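Local coordinates for CBS domain-containing protein (Agrobacterium tumefaciens, PDB 3FHM), which is of unknown function but binds AMP and NADH through a pair of CBS domains, consistent with a nucleotide-sensing role, at residues Pro42-Ile46 / Gly47-Gly51. Numbering follows the deposited sequence.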
ATOM      1  N   PRO A  42      13.048   8.974 -15.640  1.00 35.63           N
ATOM      2  CA  PRO A  42      13.753   9.299 -14.376  1.00 36.14           C
ATOM      3  C   PRO A  42      13.774  10.766 -14.011  1.00 36.90           C
ATOM      4  O   PRO A  42      14.153  11.098 -12.872  1.00 37.11           O
ATOM      5  CB  PRO A  42      15.210   8.843 -14.620  1.00 36.00           C
ATOM      6  CG  PRO A  42      15.327   8.512 -16.105  1.00 36.40           C
ATOM      7  CD  PRO A  42      13.983   8.803 -16.776  1.00 36.05           C
ATOM      8  N   ASP A  43      13.406  11.627 -14.972  1.00 36.98           N
ATOM      9  CA  ASP A  43      13.570  13.069 -14.828  1.00 36.66           C
ATOM     10  C   ASP A  43      12.285  13.801 -14.484  1.00 36.15           C
ATOM     11  O   ASP A  43      12.334  14.955 -14.026  1.00 36.32           O
ATOM     12  CB  ASP A  43      14.271  13.604 -16.044  1.00 37.39           C
ATOM     13  CG  ASP A  43      15.734  13.114 -16.123  1.00 40.25           C
ATOM     14  OD1 ASP A  43      16.219  12.444 -15.168  1.00 43.53           O
ATOM     15  OD2 ASP A  43      16.397  13.411 -17.141  1.00 41.57           O
ATOM     16  N   VAL A  44      11.154  13.110 -14.681  1.00 35.07           N
ATOM     17  CA  VAL A  44       9.899  13.403 -14.005  1.00 34.34           C
ATOM     18  C   VAL A  44      10.149  13.735 -12.513  1.00 33.77           C
ATOM     19  O   VAL A  44      10.958  13.077 -11.813  1.00 34.27           O
ATOM     20  CB  VAL A  44       8.874  12.187 -14.203  1.00 34.69           C
ATOM     21  CG1 VAL A  44       8.120  11.749 -12.913  1.00 35.32           C
ATOM     22  CG2 VAL A  44       7.887  12.471 -15.329  1.00 35.35           C
ATOM     23  N   SER A  45       9.471  14.761 -12.021  1.00 32.62           N
ATOM     24  CA  SER A  45       9.513  15.077 -10.585  1.00 32.11           C
ATOM     25  C   SER A  45       8.534  14.214  -9.715  1.00 32.27           C
ATOM     26  O   SER A  45       7.536  13.621 -10.204  1.00 31.60           O
ATOM     27  CB  SER A  45       9.255  16.563 -10.328  1.00 31.63           C
ATOM     28  OG  SER A  45       7.851  16.814 -10.390  1.00 32.78           O
ATOM     29  N   ILE A  46       8.862  14.164  -8.420  1.00 31.93           N
ATOM     30  CA  ILE A  46       8.106  13.433  -7.407  1.00 31.40           C
ATOM     31  C   ILE A  46       6.652  13.796  -7.459  1.00 32.11           C
ATOM     32  O   ILE A  46       5.770  12.910  -7.423  1.00 31.89           O
ATOM     33  CB  ILE A  46       8.649  13.738  -5.995  1.00 30.87           C
ATOM     34  CG1 ILE A  46      10.095  13.205  -5.858  1.00 31.16           C
ATOM     35  CG2 ILE A  46       7.791  13.153  -4.956  1.00 29.15           C
ATOM     36  CD1 ILE A  46      10.533  12.898  -4.445  1.00 30.65           C
ATOM     37  N   GLY A  47       6.393  15.096  -7.592  1.00 32.27           N
ATOM     38  CA  GLY A  47       5.009  15.591  -7.648  1.00 32.31           C
ATOM     39  C   GLY A  47       4.206  15.084  -8.830  1.00 32.89           C
ATOM     40  O   GLY A  47       2.989  14.928  -8.725  1.00 32.11           O
ATOM     41  N   GLU A  48       4.891  14.849  -9.949  1.00 33.70           N
ATOM     42  CA  GLU A  48       4.257  14.332 -11.151  1.00 34.70           C
ATOM     43  C   GLU A  48       4.118  12.806 -11.135  1.00 34.16           C
ATOM     44  O   GLU A  48       3.150  12.277 -11.684  1.00 34.32           O
ATOM     45  CB  GLU A  48       4.998  14.786 -12.421  1.00 34.14           C
ATOM     46  CG  GLU A  48       5.601  16.182 -12.315  1.00 36.76           C
ATOM     47  CD  GLU A  48       6.482  16.567 -13.510  1.00 37.21           C
ATOM     48  OE1 GLU A  48       7.589  16.033 -13.633  1.00 40.06           O
ATOM     49  OE2 GLU A  48       6.080  17.419 -14.315  1.00 39.34           O
ATOM     50  N   ALA A  49       5.084  12.101 -10.542  1.00 33.90           N
ATOM     51  CA  ALA A  49       4.937  10.674 -10.281  1.00 33.05           C
ATOM     52  C   ALA A  49       3.689  10.436  -9.451  1.00 32.84           C
ATOM     53  O   ALA A  49       2.865   9.563  -9.789  1.00 34.18           O
ATOM     54  CB  ALA A  49       6.048  10.187  -9.567  1.00 33.16           C
ATOM     55  N   ALA A  50       3.489  11.218  -8.397  1.00 31.68           N
ATOM     56  CA  ALA A  50       2.258  11.102  -7.640  1.00 30.86           C
ATOM     57  C   ALA A  50       1.029  11.319  -8.522  1.00 30.60           C
ATOM     58  O   ALA A  50       0.064  10.622  -8.347  1.00 31.57           O
ATOM     59  CB  ALA A  50       2.244  12.049  -6.472  1.00 30.24           C
ATOM     60  N   GLY A  51       1.039  12.258  -9.464  1.00 29.77           N
ATOM     61  CA  GLY A  51      -0.130  12.509 -10.293  1.00 29.74           C
ATOM     62  C   GLY A  51      -0.429  11.301 -11.171  1.00 30.56           C
ATOM     63  O   GLY A  51      -1.596  10.985 -11.427  1.00 30.77           O
TER
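Ser45 is the N-cap of helix 46-56, and half of a capping box is formed here, the bond between its backbone N and the carboxylate of Glu48, three residues on. The backbone N of Ser45 donates to OE1 of Glu48 at 2.8 Å, with a nearly straight N-H...O angle of 165°. The donor arrives on the anti side of the carboxylate, slightly out of its plane. Glu48 holds CG beside its own backbone N, and the chain is extended beyond CG (chi2 173°). This carries the acid back over the start of the helix, alongside Ser45. OG of Ser45 lies 3.3 Å from the same OE1, and it has a weak hydrogen bond to the Leu91 carbonyl. The negative carboxylate near the helix N-terminus is probably favourable for the helix dipole.

The first turn closes below the cap. Ser45 O accepts from Ala49 N at 2.9 Å, and more weakly from Glu48 N. Ile46 O accepts from Ala50 N at 3.0 Å. Val44, just before the cap, sets CG1 against Ala49 CB at 4.2 Å.

The CB bond of Ile46 is directed away from this turn, and its side chain packs against Phe74, Leu79 and Ala82. Ala50 meets Val83 of the second subunit. The contact thus joins the loop after strand 39-40 to the helix that follows it, a capped helix start within the beta-alpha-beta core of a CBS domain.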